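Long-range contact in kappa-carrageenase (Zobellia galactanivorans, PDB 5OCR), which probably hydrolyses kappa-carrageenan, a red-algal galactan, through its family 16 glycoside hydrolase domain: residues S88-F102 against N226-L239. Numbering follows the deposited sequence.
Sequences SGIFKSYQKFTYGYF and NKYWHRPMNVTLSL
In the beta-jellyroll, residues 88-102 and 226-239 run antiparallel, with Phe91 and Leu237 as a hydrogen-bonded pair whose backbone N and O atoms exchange two bonds. Segment 88-102 then turns a corner at Tyr94 and Gln95, which side chains of Ser93 and Asn234 bridge. Ser93 N donates to Val235 O. Ser93 OG accepts from Val235 N (2.9 Å) and donates to Gln95 O (2.7 Å), so one hydroxyl joins the partner strand to the corner. With chi1 at 64°, OG sits between its own N and carbonyl carbon, from where it meets both partners.

Asn234 works from the face shared with Lys92 and Lys96. Asn234 ND2 donates to Ser93 O at 2.8 Å, nearly along the C=O axis. Asn234 OD1 takes Lys96 NZ on a lone pair at 2.9 Å. Lys92 CE lies 3.4 Å from Asn234 CG, while Lys92 NZ continues to Asn46 and Tyr122. A leucine at Asn234 would probably leave Ser93 O and Lys96 NZ without these amide partners and the corner less firmly tied.

In this family 16 fold Phe91, Leu237, Phe97 and Met233 lie on the other face. Val235 CG2 meets Phe97 CD2 at 3.6 Å and also reaches Phe102, and both rings pack on Val282 of strand 273-285. Phe97 and Met233 resume backbone pairing with two bonds. Farther along, Tyr99 OH and His230 ND1 share a hydrogen bond of 2.8 Å, their rings rim to rim with planes at 81°.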
loop_
_atom_site.group_PDB
_atom_site.type_symbol
_atom_site.label_atom_id
_atom_site.label_comp_id
_atom_site.label_asym_id
_atom_site.label_seq_id
_atom_site.Cartn_x
_atom_site.Cartn_y
_atom_site.Cartn_z
ATOM N N SER A 88 -5.413 -7.040 -10.610
ATOM C CA SER A 88 -4.126 -6.439 -10.287
ATOM C C SER A 88 -3.119 -7.391 -9.727
ATOM O O SER A 88 -3.282 -8.630 -9.772
ATOM C CB SER A 88 -4.360 -5.178 -9.445
ATOM O OG SER A 88 -3.138 -4.424 -9.402
ATOM N N GLY A 89 -1.997 -6.835 -9.261
ATOM C CA GLY A 89 -0.925 -7.713 -8.739
ATOM C C GLY A 89 -0.455 -7.248 -7.368
ATOM O O GLY A 89 -0.602 -6.057 -7.041
ATOM N N ILE A 90 0.092 -8.157 -6.550
ATOM C CA ILE A 90 0.365 -7.843 -5.147
ATOM C C ILE A 90 1.463 -8.751 -4.624
ATOM O O ILE A 90 1.420 -9.927 -4.921
ATOM C CB ILE A 90 -0.884 -7.914 -4.256
ATOM C CG1 ILE A 90 -0.511 -7.755 -2.752
ATOM C CG2 ILE A 90 -1.674 -9.233 -4.474
ATOM C CD1 ILE A 90 -1.747 -7.456 -1.859
ATOM N N PHE A 91 2.467 -8.181 -3.944
ATOM C CA PHE A 91 3.371 -8.952 -3.134
ATOM C C PHE A 91 2.965 -8.808 -1.687
ATOM O O PHE A 91 2.987 -7.679 -1.140
ATOM C CB PHE A 91 4.815 -8.427 -3.236
ATOM C CG PHE A 91 5.476 -8.751 -4.522
ATOM C CD1 PHE A 91 5.986 -10.026 -4.756
ATOM C CD2 PHE A 91 5.633 -7.784 -5.483
ATOM C CE1 PHE A 91 6.620 -10.333 -5.984
ATOM C CE2 PHE A 91 6.305 -8.091 -6.671
ATOM C CZ PHE A 91 6.786 -9.373 -6.927
ATOM N N LYS A 92 2.516 -9.905 -1.078
ATOM C CA LYS A 92 2.123 -9.935 0.385
ATOM C C LYS A 92 2.973 -10.952 1.079
ATOM O O LYS A 92 2.953 -12.156 0.723
ATOM C CB LYS A 92 0.659 -10.245 0.544
ATOM C CG LYS A 92 0.291 -10.214 2.060
ATOM C CD LYS A 92 -1.171 -10.719 2.207
ATOM C CE LYS A 92 -1.381 -10.806 3.737
ATOM N NZ LYS A 92 -2.799 -11.325 3.941
ATOM N N SER A 93 3.783 -10.526 2.053
ATOM C CA SER A 93 4.638 -11.526 2.726
ATOM C C SER A 93 3.802 -12.573 3.509
ATOM O O SER A 93 2.809 -12.229 4.219
ATOM C CB SER A 93 5.682 -10.892 3.647
ATOM O OG SER A 93 5.045 -10.194 4.732
ATOM N N TYR A 94 4.242 -13.826 3.483
ATOM C CA TYR A 94 3.648 -14.735 4.463
ATOM C C TYR A 94 4.019 -14.325 5.889
ATOM O O TYR A 94 3.189 -14.462 6.831
ATOM C CB TYR A 94 4.074 -16.181 4.211
ATOM C CG TYR A 94 3.250 -16.808 3.151
ATOM C CD1 TYR A 94 2.033 -17.382 3.429
ATOM C CD2 TYR A 94 3.711 -16.847 1.842
ATOM C CE1 TYR A 94 1.281 -17.956 2.411
ATOM C CE2 TYR A 94 2.983 -17.410 0.835
ATOM C CZ TYR A 94 1.763 -17.944 1.112
ATOM O OH TYR A 94 1.037 -18.460 0.119
ATOM N N GLN A 95 5.250 -13.892 6.078
ATOM C CA GLN A 95 5.764 -13.568 7.423
ATOM C C GLN A 95 5.123 -12.243 7.951
ATOM O O GLN A 95 5.016 -11.274 7.169
ATOM C CB GLN A 95 7.291 -13.433 7.418
ATOM C CG GLN A 95 7.867 -13.141 8.780
ATOM C CD GLN A 95 7.614 -14.191 9.780
ATOM O OE1 GLN A 95 7.762 -15.401 9.491
ATOM N NE2 GLN A 95 7.219 -13.775 10.984
ATOM N N LYS A 96 4.757 -12.218 9.223
ATOM C CA LYS A 96 4.206 -10.957 9.862
ATOM C C LYS A 96 5.266 -10.328 10.719
ATOM O O LYS A 96 6.174 -11.019 11.270
ATOM C CB LYS A 96 3.012 -11.333 10.771
ATOM C CG LYS A 96 1.800 -11.777 9.935
ATOM C CD LYS A 96 0.721 -12.308 10.897
ATOM C CE LYS A 96 -0.435 -12.989 10.113
ATOM N NZ LYS A 96 -1.368 -11.978 9.525
ATOM N N PHE A 97 5.165 -9.005 10.906
ATOM C CA PHE A 97 6.101 -8.301 11.762
ATOM C C PHE A 97 5.302 -7.238 12.515
ATOM O O PHE A 97 4.265 -6.852 12.116
ATOM C CB PHE A 97 7.097 -7.465 10.881
ATOM C CG PHE A 97 7.931 -8.307 9.971
ATOM C CD1 PHE A 97 9.196 -8.725 10.370
ATOM C CD2 PHE A 97 7.406 -8.724 8.723
ATOM C CE1 PHE A 97 9.942 -9.546 9.503
ATOM C CE2 PHE A 97 8.135 -9.527 7.873
ATOM C CZ PHE A 97 9.405 -9.937 8.270
ATOM N N THR A 98 5.860 -6.708 13.575
ATOM C CA THR A 98 5.126 -5.599 14.258
ATOM C C THR A 98 6.060 -4.398 14.202
ATOM O O THR A 98 5.836 -3.466 13.396
ATOM C CB THR A 98 4.720 -5.969 15.702
ATOM O OG1 THR A 98 3.963 -7.197 15.739
ATOM C CG2 THR A 98 3.803 -4.789 16.302
ATOM N N TYR A 99 7.163 -4.497 14.895
ATOM C CA TYR A 99 8.037 -3.341 14.955
ATOM C C TYR A 99 9.251 -3.603 14.051
ATOM O O TYR A 99 9.590 -4.716 13.838
ATOM C CB TYR A 99 8.525 -3.120 16.343
ATOM C CG TYR A 99 7.425 -2.920 17.320
ATOM C CD1 TYR A 99 6.364 -2.044 17.078
ATOM C CD2 TYR A 99 7.522 -3.530 18.559
ATOM C CE1 TYR A 99 5.330 -1.926 18.005
ATOM C CE2 TYR A 99 6.525 -3.389 19.503
ATOM C CZ TYR A 99 5.435 -2.577 19.212
ATOM O OH TYR A 99 4.435 -2.463 20.174
ATOM N N GLY A 100 9.898 -2.581 13.529
ATOM C CA GLY A 100 11.036 -2.799 12.658
ATOM C C GLY A 100 11.167 -1.621 11.709
ATOM O O GLY A 100 10.541 -0.560 11.938
ATOM N N TYR A 101 11.944 -1.822 10.662
ATOM C CA TYR A 101 12.046 -0.844 9.607
ATOM C C TYR A 101 11.692 -1.461 8.276
ATOM O O TYR A 101 12.174 -2.575 7.973
ATOM C CB TYR A 101 13.508 -0.314 9.548
ATOM C CG TYR A 101 13.698 1.014 8.816
ATOM C CD1 TYR A 101 13.878 2.190 9.536
ATOM C CD2 TYR A 101 13.775 1.050 7.408
ATOM C CE1 TYR A 101 14.022 3.388 8.864
ATOM C CE2 TYR A 101 13.862 2.260 6.753
ATOM C CZ TYR A 101 14.054 3.404 7.508
ATOM O OH TYR A 101 14.242 4.616 6.854
ATOM N N PHE A 102 10.881 -0.746 7.467
ATOM C CA PHE A 102 10.359 -1.300 6.201
ATOM C C PHE A 102 10.661 -0.350 5.051
ATOM O O PHE A 102 10.289 0.863 5.174
ATOM C CB PHE A 102 8.843 -1.501 6.313
ATOM C CG PHE A 102 8.453 -2.234 7.585
ATOM C CD1 PHE A 102 8.258 -3.616 7.544
ATOM C CD2 PHE A 102 8.352 -1.599 8.827
ATOM C CE1 PHE A 102 8.046 -4.333 8.720
ATOM C CE2 PHE A 102 8.042 -2.292 10.003
ATOM C CZ PHE A 102 7.885 -3.692 9.939
ATOM N N ASN A 226 2.483 5.904 18.273
ATOM C CA ASN A 226 1.920 4.528 17.910
ATOM C C ASN A 226 0.802 4.163 18.859
ATOM O O ASN A 226 1.018 3.526 19.916
ATOM C CB ASN A 226 3.049 3.474 17.924
ATOM C CG ASN A 226 2.572 2.166 17.358
ATOM O OD1 ASN A 226 1.368 2.047 17.174
ATOM N ND2 ASN A 226 3.463 1.248 17.020
ATOM N N LYS A 227 -0.413 4.618 18.534
ATOM C CA LYS A 227 -1.516 4.402 19.452
ATOM C C LYS A 227 -2.044 2.996 19.334
ATOM O O LYS A 227 -2.245 2.335 20.351
ATOM C CB LYS A 227 -2.646 5.401 19.158
ATOM C CG LYS A 227 -3.672 5.486 20.222
ATOM C CD LYS A 227 -4.328 6.879 20.015
ATOM C CE LYS A 227 -5.594 6.974 20.798
ATOM N NZ LYS A 227 -6.081 8.323 20.381
ATOM N N TYR A 228 -2.292 2.560 18.107
ATOM C CA TYR A 228 -3.054 1.307 17.900
ATOM C C TYR A 228 -2.278 0.230 17.201
ATOM O O TYR A 228 -2.750 -0.884 17.166
ATOM C CB TYR A 228 -4.286 1.625 17.078
ATOM C CG TYR A 228 -5.259 2.532 17.766
ATOM C CD1 TYR A 228 -5.735 2.235 19.049
ATOM C CD2 TYR A 228 -5.734 3.689 17.115
ATOM C CE1 TYR A 228 -6.681 3.093 19.677
ATOM C CE2 TYR A 228 -6.654 4.525 17.714
ATOM C CZ TYR A 228 -7.087 4.264 19.000
ATOM O OH TYR A 228 -8.018 5.137 19.571
ATOM N N TRP A 229 -1.112 0.565 16.614
ATOM C CA TRP A 229 -0.432 -0.243 15.600
ATOM C C TRP A 229 0.586 -1.187 16.192
ATOM O O TRP A 229 1.831 -1.081 15.951
ATOM C CB TRP A 229 0.151 0.691 14.494
ATOM C CG TRP A 229 -0.993 1.428 13.909
ATOM C CD1 TRP A 229 -1.813 0.984 12.866
ATOM C CD2 TRP A 229 -1.544 2.718 14.345
ATOM N NE1 TRP A 229 -2.829 1.884 12.641
ATOM C CE2 TRP A 229 -2.740 2.940 13.544
ATOM C CE3 TRP A 229 -1.188 3.678 15.345
ATOM C CZ2 TRP A 229 -3.551 4.114 13.736
ATOM C CZ3 TRP A 229 -2.024 4.836 15.531
ATOM C CH2 TRP A 229 -3.141 5.021 14.737
ATOM N N HIS A 230 0.035 -2.106 17.001
ATOM C CA HIS A 230 0.824 -3.041 17.748
ATOM C C HIS A 230 0.463 -4.438 17.400
ATOM O O HIS A 230 0.777 -5.330 18.206
ATOM C CB HIS A 230 0.685 -2.825 19.269
ATOM C CG HIS A 230 0.948 -1.376 19.686
ATOM N ND1 HIS A 230 2.183 -0.900 19.824
ATOM C CD2 HIS A 230 0.085 -0.314 19.958
ATOM C CE1 HIS A 230 2.149 0.386 20.217
ATOM N NE2 HIS A 230 0.871 0.763 20.259
ATOM N N ARG A 231 -0.236 -4.685 16.299
ATOM C CA ARG A 231 -0.602 -6.077 15.946
ATOM C C ARG A 231 0.400 -6.583 14.876
ATOM O O ARG A 231 1.008 -5.781 14.178
ATOM C CB ARG A 231 -2.018 -6.090 15.356
ATOM C CG ARG A 231 -3.099 -5.698 16.374
ATOM C CD ARG A 231 -4.476 -5.685 15.719
ATOM N NE ARG A 231 -4.752 -6.797 14.846
ATOM C CZ ARG A 231 -5.193 -7.979 15.272
ATOM N NH1 ARG A 231 -5.405 -8.176 16.560
ATOM N NH2 ARG A 231 -5.456 -8.944 14.403
ATOM N N PRO A 232 0.556 -7.904 14.722
ATOM C CA PRO A 232 1.444 -8.417 13.641
ATOM C C PRO A 232 0.825 -8.116 12.265
ATOM O O PRO A 232 -0.405 -8.232 12.082
ATOM C CB PRO A 232 1.430 -9.961 13.858
ATOM C CG PRO A 232 1.042 -10.111 15.360
ATOM C CD PRO A 232 0.012 -9.000 15.586
ATOM N N MET A 233 1.669 -7.612 11.365
ATOM C CA MET A 233 1.204 -7.154 10.035
ATOM C C MET A 233 2.046 -7.785 8.943
ATOM O O MET A 233 3.267 -7.998 9.118
ATOM C CB MET A 233 1.437 -5.629 9.950
ATOM C CG MET A 233 0.380 -4.915 10.873
ATOM S SD MET A 233 0.730 -3.136 10.968
ATOM C CE MET A 233 2.220 -3.094 11.904
ATOM N N ASN A 234 1.407 -8.031 7.803
ATOM C CA ASN A 234 2.070 -8.543 6.591
ATOM C C ASN A 234 2.575 -7.410 5.739
ATOM O O ASN A 234 1.979 -6.320 5.733
ATOM C CB ASN A 234 1.164 -9.416 5.754
ATOM C CG ASN A 234 0.590 -10.582 6.547
ATOM O OD1 ASN A 234 -0.375 -10.416 7.294
ATOM N ND2 ASN A 234 1.165 -11.731 6.377
ATOM N N VAL A 235 3.754 -7.663 5.166
ATOM C CA VAL A 235 4.483 -6.589 4.380
ATOM C C VAL A 235 3.963 -6.630 2.945
ATOM O O VAL A 235 3.995 -7.680 2.315
ATOM C CB VAL A 235 6.029 -6.775 4.386
ATOM C CG1 VAL A 235 6.727 -5.692 3.474
ATOM C CG2 VAL A 235 6.501 -6.727 5.834
ATOM N N THR A 236 3.444 -5.493 2.427
ATOM C CA THR A 236 2.579 -5.554 1.184
ATOM C C THR A 236 3.012 -4.544 0.160
ATOM O O THR A 236 3.169 -3.394 0.524
ATOM C CB THR A 236 1.108 -5.394 1.537
ATOM O OG1 THR A 236 0.816 -6.332 2.636
ATOM C CG2 THR A 236 0.222 -5.790 0.278
ATOM N N LEU A 237 3.196 -4.970 -1.092
ATOM C CA LEU A 237 3.321 -3.996 -2.218
ATOM C C LEU A 237 2.183 -4.316 -3.181
ATOM O O LEU A 237 2.034 -5.497 -3.618
ATOM C CB LEU A 237 4.650 -4.259 -2.914
ATOM C CG LEU A 237 5.940 -3.990 -2.135
ATOM C CD1 LEU A 237 7.090 -4.902 -2.642
ATOM C CD2 LEU A 237 6.263 -2.518 -2.262
ATOM N N SER A 238 1.374 -3.321 -3.518
ATOM C CA SER A 238 0.261 -3.650 -4.426
ATOM C C SER A 238 -0.109 -2.420 -5.263
ATOM O O SER A 238 0.174 -1.271 -4.886
ATOM C CB SER A 238 -0.887 -4.138 -3.600
ATOM O OG SER A 238 -1.363 -3.106 -2.719
ATOM N N LEU A 239 -0.826 -2.688 -6.360
ATOM C CA LEU A 239 -1.298 -1.615 -7.253
ATOM C C LEU A 239 -2.846 -1.553 -7.128
ATOM O O LEU A 239 -3.552 -2.484 -7.553
ATOM C CB LEU A 239 -0.801 -1.843 -8.722
ATOM C CG LEU A 239 -1.213 -0.740 -9.679
ATOM C CD1 LEU A 239 -0.609 0.641 -9.312
ATOM C CD2 LEU A 239 -0.717 -1.172 -11.080
HETATM O O HOH W 1 -2.746 -9.344 6.537
HETATM O O HOH W 2 -2.155 -10.291 11.716
HETATM O O HOH W 3 -1.571 -13.632 6.480
HETATM O O HOH W 4 2.299 -7.755 17.886
#